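Local coordinates for beta-N-acetylhexosaminidase (PDB 1JAK), which hydrolyses terminal beta-linked N-acetylhexosamine residues of glycoconjugates as a family 20 glycoside hydrolase that uses substrate-assisted catalysis, at residues A[25-30]-A[126-131]; A[32-37]-A[149-154]; A[102-107]-A[144-149]. All coordinates share one frame; numbering follows the deposited sequence.

Contact 1 (A[25-30]-A[126-131]); sequences DRVIPA and LRQLLP
Gln128 meets Ile28 through a two-point amide-to-backbone bridge in the alpha/beta domain that precedes the catalytic barrel. A glutamine near the C-terminal end of helix 116-129 reads both polar groups of one loop residue much as a neighbouring strand would. Its OE1 accepts from Ile28 N at 2.8 Å, the donor lying 19° off the plane of the side-chain carbonyl. NE2 returns a bond of 2.9 Å to Ile28 O, in the plane of that peptide carbonyl. Two bonds to one residue fix the rotation of the amide and satisfy two backbone atoms of a buried, irregular loop. The side chain reaches across because CG lies anti to the carbonyl carbon (chi1 -78°) and the chain beyond is extended. Next to this bridge, Val27 CG1 packs on Leu129 CD2 at 3.8 Å, and Val27 CA sits 3.2 Å from Gln128 OE1. Farther out, helix 482-490 covers Ile28 through Tyr485 and Leu489, and Arg488 NH1 bonds Val27 O. The loop's own bend comes from an inverse gamma turn centred on Arg26, with a weak bond of 2.9 Å from Val27 N to Asp25 O.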
ATOM      1  N   ASP A  25      13.337  20.485  -0.875  1.00 15.71           N
ATOM      2  CA  ASP A  25      11.988  20.197  -1.362  1.00 16.94           C
ATOM      3  C   ASP A  25      11.929  19.015  -2.321  1.00 16.34           C
ATOM      4  O   ASP A  25      10.842  18.594  -2.723  1.00 15.95           O
ATOM      5  CB  ASP A  25      11.425  21.419  -2.088  1.00 19.79           C
ATOM      6  CG  ASP A  25      12.063  21.624  -3.452  1.00 23.27           C
ATOM      7  OD1 ASP A  25      13.297  21.796  -3.515  1.00 24.01           O
ATOM      8  OD2 ASP A  25      11.333  21.605  -4.466  1.00 27.99           O
ATOM      9  N   ARG A  26      13.085  18.479  -2.691  1.00 15.22           N
ATOM     10  CA  ARG A  26      13.118  17.378  -3.644  1.00 14.72           C
ATOM     11  C   ARG A  26      12.840  16.018  -3.021  1.00 15.37           C
ATOM     12  O   ARG A  26      13.716  15.153  -2.964  1.00 14.48           O
ATOM     13  CB  ARG A  26      14.465  17.369  -4.375  1.00 16.56           C
ATOM     14  CG  ARG A  26      14.502  16.480  -5.610  1.00 18.64           C
ATOM     15  CD  ARG A  26      15.556  16.974  -6.591  1.00 22.00           C
ATOM     16  NE  ARG A  26      15.241  18.317  -7.077  1.00 24.19           N
ATOM     17  CZ  ARG A  26      16.024  19.028  -7.882  1.00 26.89           C
ATOM     18  NH1 ARG A  26      17.182  18.531  -8.299  1.00 27.44           N
ATOM     19  NH2 ARG A  26      15.650  20.239  -8.270  1.00 28.07           N
ATOM     20  N   VAL A  27      11.605  15.833  -2.562  1.00 12.92           N
ATOM     21  CA  VAL A  27      11.199  14.571  -1.952  1.00 13.28           C
ATOM     22  C   VAL A  27       9.775  14.220  -2.377  1.00 12.01           C
ATOM     23  O   VAL A  27       8.998  15.091  -2.775  1.00 11.17           O
ATOM     24  CB  VAL A  27      11.246  14.644  -0.408  1.00 16.60           C
ATOM     25  CG1 VAL A  27      12.581  15.209   0.058  1.00 16.57           C
ATOM     26  CG2 VAL A  27      10.113  15.483   0.105  1.00 18.84           C
ATOM     27  N   ILE A  28       9.442  12.937  -2.294  1.00  9.32           N
ATOM     28  CA  ILE A  28       8.110  12.461  -2.653  1.00  8.80           C
ATOM     29  C   ILE A  28       7.606  11.616  -1.492  1.00  8.64           C
ATOM     30  O   ILE A  28       8.305  10.713  -1.037  1.00  7.11           O
ATOM     31  CB  ILE A  28       8.139  11.572  -3.920  1.00  8.65           C
ATOM     32  CG1 ILE A  28       8.667  12.367  -5.116  1.00  7.42           C
ATOM     33  CG2 ILE A  28       6.734  11.049  -4.218  1.00  8.95           C
ATOM     34  CD1 ILE A  28       8.907  11.519  -6.360  1.00  7.21           C
ATOM     35  N   PRO A  29       6.393  11.898  -0.989  1.00  8.83           N
ATOM     36  CA  PRO A  29       5.451  12.947  -1.411  1.00  9.14           C
ATOM     37  C   PRO A  29       5.970  14.360  -1.147  1.00  9.84           C
ATOM     38  O   PRO A  29       6.794  14.578  -0.260  1.00  8.87           O
ATOM     39  CB  PRO A  29       4.210  12.663  -0.563  1.00  9.05           C
ATOM     40  CG  PRO A  29       4.293  11.193  -0.296  1.00  9.32           C
ATOM     41  CD  PRO A  29       5.760  10.998  -0.010  1.00  8.22           C
ATOM     42  N   ALA A  30       5.477  15.324  -1.915  1.00  9.65           N
ATOM     43  CA  ALA A  30       5.870  16.713  -1.711  1.00 10.42           C
ATOM     44  C   ALA A  30       5.434  17.083  -0.291  1.00  9.21           C
ATOM     45  O   ALA A  30       4.295  16.829   0.097  1.00 10.70           O
ATOM     46  CB  ALA A  30       5.163  17.606  -2.726  1.00  9.95           C
ATOM     47  N   LEU A 126      13.939  12.049   5.491  1.00  8.43           N
ATOM     48  CA  LEU A 126      15.379  12.147   5.703  1.00  9.46           C
ATOM     49  C   LEU A 126      16.179  11.275   4.738  1.00  9.80           C
ATOM     50  O   LEU A 126      17.204  11.707   4.207  1.00  9.98           O
ATOM     51  CB  LEU A 126      15.726  11.770   7.147  1.00  8.77           C
ATOM     52  CG  LEU A 126      17.213  11.767   7.518  1.00 10.32           C
ATOM     53  CD1 LEU A 126      17.815  13.157   7.292  1.00  9.23           C
ATOM     54  CD2 LEU A 126      17.366  11.354   8.977  1.00 10.46           C
ATOM     55  N   ARG A 127      15.715  10.051   4.495  1.00  9.89           N
ATOM     56  CA  ARG A 127      16.449   9.163   3.601  1.00 10.27           C
ATOM     57  C   ARG A 127      16.463   9.663   2.158  1.00  9.53           C
ATOM     58  O   ARG A 127      17.287   9.228   1.357  1.00  9.91           O
ATOM     59  CB  ARG A 127      15.896   7.731   3.681  1.00 11.71           C
ATOM     60  CG  ARG A 127      14.460   7.565   3.250  1.00 12.65           C
ATOM     61  CD  ARG A 127      13.892   6.217   3.707  1.00 11.54           C
ATOM     62  NE  ARG A 127      14.596   5.066   3.138  1.00 10.15           N
ATOM     63  CZ  ARG A 127      14.114   3.825   3.142  1.00 10.11           C
ATOM     64  NH1 ARG A 127      12.929   3.576   3.686  1.00  8.11           N
ATOM     65  NH2 ARG A 127      14.807   2.833   2.593  1.00  9.34           N
ATOM     66  N   GLN A 128      15.557  10.581   1.826  1.00  9.10           N
ATOM     67  CA  GLN A 128      15.525  11.143   0.482  1.00  8.83           C
ATOM     68  C   GLN A 128      16.388  12.406   0.404  1.00 10.09           C
ATOM     69  O   GLN A 128      16.837  12.793  -0.674  1.00 10.27           O
ATOM     70  CB  GLN A 128      14.084  11.444   0.053  1.00  8.84           C
ATOM     71  CG  GLN A 128      13.324  10.191  -0.380  1.00  8.17           C
ATOM     72  CD  GLN A 128      11.957  10.503  -0.966  1.00 10.67           C
ATOM     73  OE1 GLN A 128      11.804  11.445  -1.741  1.00 11.10           O
ATOM     74  NE2 GLN A 128      10.960   9.696  -0.613  1.00  9.06           N
ATOM     75  N   LEU A 129      16.625  13.037   1.551  1.00 10.35           N
ATOM     76  CA  LEU A 129      17.464  14.233   1.596  1.00 10.37           C
ATOM     77  C   LEU A 129      18.927  13.800   1.505  1.00 10.09           C
ATOM     78  O   LEU A 129      19.769  14.515   0.964  1.00 10.75           O
ATOM     79  CB  LEU A 129      17.212  15.018   2.888  1.00  9.32           C
ATOM     80  CG  LEU A 129      15.802  15.612   3.001  1.00 10.21           C
ATOM     81  CD1 LEU A 129      15.616  16.262   4.360  1.00 11.31           C
ATOM     82  CD2 LEU A 129      15.584  16.627   1.881  1.00 10.75           C
ATOM     83  N   LEU A 130      19.223  12.616   2.035  1.00  9.90           N
ATOM     84  CA  LEU A 130      20.575  12.073   1.968  1.00  9.84           C
ATOM     85  C   LEU A 130      20.811  11.641   0.520  1.00 10.25           C
ATOM     86  O   LEU A 130      19.854  11.462  -0.238  1.00 10.70           O
ATOM     87  CB  LEU A 130      20.708  10.877   2.917  1.00  9.85           C
ATOM     88  CG  LEU A 130      20.768  11.246   4.402  1.00 10.69           C
ATOM     89  CD1 LEU A 130      20.580  10.006   5.263  1.00 10.85           C
ATOM     90  CD2 LEU A 130      22.110  11.908   4.698  1.00 10.64           C
ATOM     91  N   PRO A 131      22.083  11.485   0.111  1.00 10.97           N
ATOM     92  CA  PRO A 131      22.447  11.080  -1.254  1.00 10.94           C
ATOM     93  C   PRO A 131      22.133   9.623  -1.593  1.00 10.63           C
ATOM     94  O   PRO A 131      21.979   8.789  -0.703  1.00 10.49           O
ATOM     95  CB  PRO A 131      23.943  11.375  -1.307  1.00 11.96           C
ATOM     96  CG  PRO A 131      24.374  11.053   0.095  1.00 11.47           C
ATOM     97  CD  PRO A 131      23.291  11.710   0.928  1.00 11.52           C
TER
HETATM   98  O   HOH W   1      16.023  12.695  -3.280  1.00 17.77           O
HETATM   99  O   HOH W   2      13.434  12.715  -3.208  1.00 30.97           O

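Contact 2 (A[32-37]-A[149-154]); sequences ASVDPG and GTIEDT
Asp153 sets its CG opposite the backbone N (chi1 -154°), and this swings OD1 onto the amide of Ala32, just ahead of strand 33-36. The bond from Ala32 N to Asp153 OD1 is 2.9 Å long, and the donor comes from above the carboxylate plane, 54° out of it. Ser33 has its OG anti to N as well, a setting from which a water bridges the strands, 2.7 Å from Ser33 OG and 3.2 Å from Thr150 O.

From the Ala32 end on, a regular antiparallel pairing follows, Ser33 to Pro36 against Glu152 to Gly149, the strand axes at 176°. Ser33 with Glu152 and Asp35 with Thr150 are hydrogen-bonded pairs. Asp35 N reaches Thr150 O at 2.8 Å, nearly head-on, whereas Thr150 N approaches Asp35 O (2.9 Å) from above its carbonyl plane. Of the Ser33-Glu152 bonds, the one from Ser33 N is weak. On the face opposite to Ser33, Asp35, Thr150 and Glu152, the non-hydrogen-bonded pair Val34 and Ile151 touch CG1 to CG1 at 4.3 Å, with Leu24 against both. Pro36 and Gly149 draw their CA atoms to 4.1 Å, and a CB on Gly149 would run into Pro36 CA and Asp35 O.

Glu152 OE1 and Thr150 OG1 find partners outside the pair, in Tyr95 OH and Asp103 OD1, whereas Asp153 OD1 takes a second donor, the indole N-H of Trp474. Were Asp153 replaced by an alanine, the Ala32 amide and that indole N-H would probably both lose their acceptor. One buried oxygen thus joins the sheet to helix 465-474 of the catalytic region and, if the carboxylate is ionised as is likely, would bring negative charge to both donors.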
ATOM      1  N   ALA A  32       4.139  19.326   2.884  1.00 12.16           N
ATOM      2  CA  ALA A  32       3.168  20.411   2.989  1.00 12.71           C
ATOM      3  C   ALA A  32       3.843  21.779   3.037  1.00 14.91           C
ATOM      4  O   ALA A  32       3.332  22.754   2.482  1.00 14.48           O
ATOM      5  CB  ALA A  32       2.301  20.211   4.225  1.00 12.70           C
ATOM      6  N   SER A  33       4.993  21.847   3.700  1.00 13.82           N
ATOM      7  CA  SER A  33       5.730  23.100   3.817  1.00 14.78           C
ATOM      8  C   SER A  33       7.233  22.863   3.829  1.00 14.71           C
ATOM      9  O   SER A  33       7.732  22.052   4.604  1.00 14.61           O
ATOM     10  CB  SER A  33       5.328  23.828   5.100  1.00 16.93           C
ATOM     11  OG  SER A  33       6.114  24.993   5.282  1.00 18.88           O
ATOM     12  N   VAL A  34       7.949  23.575   2.964  1.00 15.55           N
ATOM     13  CA  VAL A  34       9.400  23.453   2.881  1.00 15.24           C
ATOM     14  C   VAL A  34      10.012  24.848   2.946  1.00 17.12           C
ATOM     15  O   VAL A  34       9.701  25.711   2.124  1.00 16.33           O
ATOM     16  CB  VAL A  34       9.844  22.782   1.562  1.00 16.13           C
ATOM     17  CG1 VAL A  34      11.356  22.599   1.558  1.00 15.27           C
ATOM     18  CG2 VAL A  34       9.149  21.436   1.400  1.00 14.51           C
ATOM     19  N   ASP A  35      10.879  25.060   3.930  1.00 16.96           N
ATOM     20  CA  ASP A  35      11.530  26.353   4.111  1.00 18.43           C
ATOM     21  C   ASP A  35      13.044  26.177   4.185  1.00 17.36           C
ATOM     22  O   ASP A  35      13.619  26.077   5.270  1.00 17.87           O
ATOM     23  CB  ASP A  35      10.999  27.015   5.386  1.00 20.34           C
ATOM     24  CG  ASP A  35      11.597  28.385   5.628  1.00 25.00           C
ATOM     25  OD1 ASP A  35      12.058  29.022   4.657  1.00 27.28           O
ATOM     26  OD2 ASP A  35      11.591  28.831   6.795  1.00 27.90           O
ATOM     27  N   PRO A  36      13.710  26.133   3.022  1.00 18.21           N
ATOM     28  CA  PRO A  36      15.165  25.964   2.975  1.00 17.95           C
ATOM     29  C   PRO A  36      15.923  27.178   3.496  1.00 19.43           C
ATOM     30  O   PRO A  36      15.458  28.313   3.379  1.00 19.07           O
ATOM     31  CB  PRO A  36      15.430  25.699   1.497  1.00 18.82           C
ATOM     32  CG  PRO A  36      14.367  26.514   0.821  1.00 19.77           C
ATOM     33  CD  PRO A  36      13.145  26.215   1.662  1.00 18.33           C
ATOM     34  N   GLY A  37      17.091  26.931   4.076  1.00 18.92           N
ATOM     35  CA  GLY A  37      17.886  28.026   4.595  1.00 19.96           C
ATOM     36  C   GLY A  37      19.078  27.571   5.405  1.00 20.26           C
ATOM     37  O   GLY A  37      19.050  26.514   6.036  1.00 20.11           O
ATOM     38  N   GLY A 149      17.431  23.776   6.698  1.00 14.83           N
ATOM     39  CA  GLY A 149      16.114  24.381   6.662  1.00 14.63           C
ATOM     40  C   GLY A 149      15.093  23.653   7.512  1.00 14.50           C
ATOM     41  O   GLY A 149      15.439  22.824   8.355  1.00 15.58           O
ATOM     42  N   THR A 150      13.824  23.959   7.279  1.00 13.70           N
ATOM     43  CA  THR A 150      12.750  23.340   8.033  1.00 13.66           C
ATOM     44  C   THR A 150      11.633  22.821   7.138  1.00 14.08           C
ATOM     45  O   THR A 150      11.227  23.484   6.186  1.00 13.68           O
ATOM     46  CB  THR A 150      12.133  24.336   9.032  1.00 15.17           C
ATOM     47  OG1 THR A 150      13.107  24.687  10.023  1.00 14.76           O
ATOM     48  CG2 THR A 150      10.914  23.725   9.713  1.00 14.25           C
ATOM     49  N   ILE A 151      11.155  21.625   7.459  1.00 13.93           N
ATOM     50  CA  ILE A 151      10.054  21.004   6.736  1.00 13.59           C
ATOM     51  C   ILE A 151       8.965  20.724   7.768  1.00 13.30           C
ATOM     52  O   ILE A 151       9.240  20.160   8.825  1.00 14.24           O
ATOM     53  CB  ILE A 151      10.456  19.644   6.087  1.00 11.80           C
ATOM     54  CG1 ILE A 151      11.411  19.871   4.914  1.00 13.50           C
ATOM     55  CG2 ILE A 151       9.203  18.903   5.616  1.00 14.82           C
ATOM     56  CD1 ILE A 151      11.855  18.585   4.225  1.00 13.47           C
ATOM     57  N   GLU A 152       7.741  21.150   7.477  1.00 13.67           N
ATOM     58  CA  GLU A 152       6.606  20.891   8.359  1.00 13.34           C
ATOM     59  C   GLU A 152       5.685  20.115   7.434  1.00 13.65           C
ATOM     60  O   GLU A 152       5.292  20.613   6.380  1.00 12.93           O
ATOM     61  CB  GLU A 152       5.975  22.196   8.839  1.00 17.94           C
ATOM     62  CG  GLU A 152       6.936  23.024   9.680  1.00 22.07           C
ATOM     63  CD  GLU A 152       6.239  24.077  10.514  1.00 26.37           C
ATOM     64  OE1 GLU A 152       5.575  23.709  11.508  1.00 29.10           O
ATOM     65  OE2 GLU A 152       6.353  25.271  10.173  1.00 29.75           O
ATOM     66  N   ASP A 153       5.340  18.899   7.839  1.00 11.96           N
ATOM     67  CA  ASP A 153       4.575  18.010   6.975  1.00 12.13           C
ATOM     68  C   ASP A 153       3.435  17.239   7.651  1.00 11.22           C
ATOM     69  O   ASP A 153       3.621  16.642   8.706  1.00 11.89           O
ATOM     70  CB  ASP A 153       5.597  17.029   6.385  1.00 10.87           C
ATOM     71  CG  ASP A 153       5.187  16.451   5.053  1.00 10.81           C
ATOM     72  OD1 ASP A 153       4.186  16.900   4.461  1.00 11.40           O
ATOM     73  OD2 ASP A 153       5.904  15.534   4.595  1.00 11.30           O
ATOM     74  N   THR A 154       2.258  17.256   7.027  1.00 10.41           N
ATOM     75  CA  THR A 154       1.093  16.527   7.525  1.00 10.60           C
ATOM     76  C   THR A 154       0.374  15.957   6.300  1.00 10.36           C
ATOM     77  O   THR A 154       0.469  16.518   5.212  1.00 11.70           O
ATOM     78  CB  THR A 154       0.115  17.442   8.292  1.00 12.24           C
ATOM     79  OG1 THR A 154      -0.236  18.558   7.465  1.00 14.86           O
ATOM     80  CG2 THR A 154       0.748  17.933   9.596  1.00 13.95           C
TER
HETATM   81  O   HOH W   3       8.319  24.743   6.783  1.00 24.62           O

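Contact 3 (A[102-107]-A[144-149]); sequences LDSGPA and WLVAGG
Ser104 and Gly149 form an antiparallel hydrogen-bonded pair, the point where strand 100-105 lies against the broken strand 145-153 in the mixed sheet of the N-terminal domain. Both backbone groups of the serine are spoken for. Ser104 N donates to Gly149 O at 2.9 Å, almost in line with the carbonyl (163°), while Gly149 N returns a bond of 2.9 Å to Ser104 O. Each acceptor also carries a CA-H contact: Asp103 CA stands 3.5 Å from Gly149 O, and Gly148 CA lies 3.3 Å from Ser104 O.

Regular pairing goes no farther toward Val146, and there the serine side chain takes over. With OG opposite the backbone N (chi1 176°), the hydroxyl extends over the break in strand 145-153. Ser104 OG stands 2.9 Å from Ala147 O and 3.0 Å from Val146 O, two carbonyls competing for a single proton, so the geometry leaves the choice between them open. Val146 CG1 lies alongside, 3.5 Å from Ser104 OG, and Val109 of the next strand packs on both residues. Asp103, turned away, spends its carboxylate elsewhere: besides Thr150, it has a salt bridge to Arg101.

The opposite edge of the broken strand is paired too, Gly148 with Gly37 and Val146 with Tyr41. Gly149 has a backbone conformation in which any CB would collide with the carbonyl O of Gly148. The chemistry thus amounts to a hand-over: where the strand departs from regular pairing, one hydroxyl stands in for a backbone N-H beside two consecutive carbonyl oxygens.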
ATOM      1  N   LEU A 102      10.832  18.685  10.493  1.00 11.87           N
ATOM      2  CA  LEU A 102      12.220  18.268  10.341  1.00 12.42           C
ATOM      3  C   LEU A 102      13.084  19.514  10.212  1.00 12.83           C
ATOM      4  O   LEU A 102      12.932  20.296   9.270  1.00 12.48           O
ATOM      5  CB  LEU A 102      12.395  17.375   9.104  1.00 11.93           C
ATOM      6  CG  LEU A 102      13.788  16.766   8.876  1.00 11.45           C
ATOM      7  CD1 LEU A 102      13.672  15.550   7.962  1.00 11.10           C
ATOM      8  CD2 LEU A 102      14.732  17.802   8.273  1.00 11.14           C
ATOM      9  N   ASP A 103      13.975  19.706  11.180  1.00 13.55           N
ATOM     10  CA  ASP A 103      14.879  20.849  11.175  1.00 13.99           C
ATOM     11  C   ASP A 103      16.281  20.338  10.868  1.00 13.77           C
ATOM     12  O   ASP A 103      16.718  19.337  11.436  1.00 14.29           O
ATOM     13  CB  ASP A 103      14.859  21.544  12.540  1.00 14.38           C
ATOM     14  CG  ASP A 103      13.490  22.091  12.899  1.00 17.06           C
ATOM     15  OD1 ASP A 103      12.948  22.897  12.118  1.00 19.07           O
ATOM     16  OD2 ASP A 103      12.957  21.717  13.965  1.00 18.39           O
ATOM     17  N   SER A 104      16.981  21.020   9.967  1.00 12.65           N
ATOM     18  CA  SER A 104      18.327  20.614   9.581  1.00 14.13           C
ATOM     19  C   SER A 104      19.309  21.776   9.529  1.00 14.42           C
ATOM     20  O   SER A 104      19.003  22.841   8.997  1.00 15.42           O
ATOM     21  CB  SER A 104      18.295  19.927   8.215  1.00 13.89           C
ATOM     22  OG  SER A 104      19.605  19.609   7.777  1.00 13.37           O
ATOM     23  N   GLY A 105      20.500  21.549  10.074  1.00 14.83           N
ATOM     24  CA  GLY A 105      21.526  22.573  10.085  1.00 15.62           C
ATOM     25  C   GLY A 105      22.798  22.035  10.713  1.00 16.17           C
ATOM     26  O   GLY A 105      22.843  20.873  11.113  1.00 14.82           O
ATOM     27  N   PRO A 106      23.854  22.856  10.813  1.00 16.39           N
ATOM     28  CA  PRO A 106      25.117  22.411  11.409  1.00 16.11           C
ATOM     29  C   PRO A 106      24.953  21.838  12.815  1.00 14.98           C
ATOM     30  O   PRO A 106      25.736  20.989  13.241  1.00 14.85           O
ATOM     31  CB  PRO A 106      25.961  23.683  11.404  1.00 16.62           C
ATOM     32  CG  PRO A 106      25.469  24.402  10.182  1.00 17.29           C
ATOM     33  CD  PRO A 106      23.971  24.232  10.300  1.00 16.47           C
ATOM     34  N   ALA A 107      23.933  22.305  13.530  1.00 14.83           N
ATOM     35  CA  ALA A 107      23.683  21.849  14.893  1.00 14.84           C
ATOM     36  C   ALA A 107      23.060  20.458  14.939  1.00 15.64           C
ATOM     37  O   ALA A 107      22.920  19.869  16.015  1.00 15.61           O
ATOM     38  CB  ALA A 107      22.788  22.847  15.622  1.00 16.12           C
ATOM     39  N   TRP A 144      27.536  12.644   3.593  1.00 15.74           N
ATOM     40  CA  TRP A 144      26.186  12.417   4.105  1.00 14.85           C
ATOM     41  C   TRP A 144      25.548  13.749   4.468  1.00 14.61           C
ATOM     42  O   TRP A 144      25.317  14.053   5.638  1.00 14.85           O
ATOM     43  CB  TRP A 144      26.251  11.483   5.316  1.00 13.02           C
ATOM     44  CG  TRP A 144      26.980  10.216   4.991  1.00 13.04           C
ATOM     45  CD1 TRP A 144      28.162   9.784   5.527  1.00 13.25           C
ATOM     46  CD2 TRP A 144      26.609   9.249   4.002  1.00 12.30           C
ATOM     47  NE1 TRP A 144      28.551   8.608   4.926  1.00 13.35           N
ATOM     48  CE2 TRP A 144      27.615   8.258   3.988  1.00 12.96           C
ATOM     49  CE3 TRP A 144      25.522   9.125   3.123  1.00 12.26           C
ATOM     50  CZ2 TRP A 144      27.569   7.156   3.129  1.00 12.71           C
ATOM     51  CZ3 TRP A 144      25.476   8.029   2.268  1.00 11.75           C
ATOM     52  CH2 TRP A 144      26.495   7.057   2.279  1.00 13.64           C
ATOM     53  N   LEU A 145      25.256  14.536   3.437  1.00 14.70           N
ATOM     54  CA  LEU A 145      24.675  15.860   3.593  1.00 15.92           C
ATOM     55  C   LEU A 145      23.151  15.891   3.606  1.00 15.54           C
ATOM     56  O   LEU A 145      22.494  15.135   2.890  1.00 16.64           O
ATOM     57  CB  LEU A 145      25.175  16.768   2.467  1.00 17.40           C
ATOM     58  CG  LEU A 145      26.684  17.000   2.405  1.00 20.48           C
ATOM     59  CD1 LEU A 145      27.056  17.653   1.079  1.00 21.99           C
ATOM     60  CD2 LEU A 145      27.106  17.866   3.577  1.00 21.42           C
ATOM     61  N   VAL A 146      22.608  16.782   4.428  1.00 14.33           N
ATOM     62  CA  VAL A 146      21.168  16.975   4.548  1.00 14.47           C
ATOM     63  C   VAL A 146      20.910  18.475   4.439  1.00 14.71           C
ATOM     64  O   VAL A 146      21.292  19.242   5.324  1.00 15.87           O
ATOM     65  CB  VAL A 146      20.638  16.479   5.909  1.00 14.07           C
ATOM     66  CG1 VAL A 146      19.124  16.669   5.977  1.00 14.26           C
ATOM     67  CG2 VAL A 146      21.004  15.015   6.106  1.00 12.50           C
ATOM     68  N   ALA A 147      20.272  18.886   3.348  1.00 14.58           N
ATOM     69  CA  ALA A 147      19.973  20.296   3.113  1.00 14.57           C
ATOM     70  C   ALA A 147      19.474  21.005   4.371  1.00 14.67           C
ATOM     71  O   ALA A 147      18.709  20.444   5.156  1.00 14.03           O
ATOM     72  CB  ALA A 147      18.944  20.428   1.995  1.00 14.76           C
ATOM     73  N   GLY A 148      19.912  22.247   4.554  1.00 14.42           N
ATOM     74  CA  GLY A 148      19.504  23.007   5.718  1.00 14.58           C
ATOM     75  C   GLY A 148      18.132  23.639   5.578  1.00 14.88           C
ATOM     76  O   GLY A 148      17.707  23.992   4.478  1.00 16.24           O
ATOM     77  N   GLY A 149      17.431  23.776   6.698  1.00 14.83           N
ATOM     78  CA  GLY A 149      16.114  24.381   6.662  1.00 14.63           C
ATOM     79  C   GLY A 149      15.093  23.653   7.512  1.00 14.50           C
ATOM     80  O   GLY A 149      15.439  22.824   8.355  1.00 15.58           O
TER

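How the contacts relate
From the N terminus, segment 25-30 opens contact 1 and 32-37 opens contact 2; after helix 55-72 and several strands, 102-107 opens contact 3. Helix 116-129 then brings 126-131 back to close contact 1, strand 145-153 closes contact 3 with its first half, and contact 2 closes last. Contact 3 therefore nests within contact 2, while contact 1 crosses both. Contacts 2 and 3 share Gly149 and set strands 33-36 and 100-105 on the two edges of strand 145-153, with a probable hydrogen bond from Leu102 N to Ile151 O joining them. Contact 1 supplies the helical layer, Leu130 packing on Val146 and Asp25 on Val34, so that helix, leading loop and sheet form one unit.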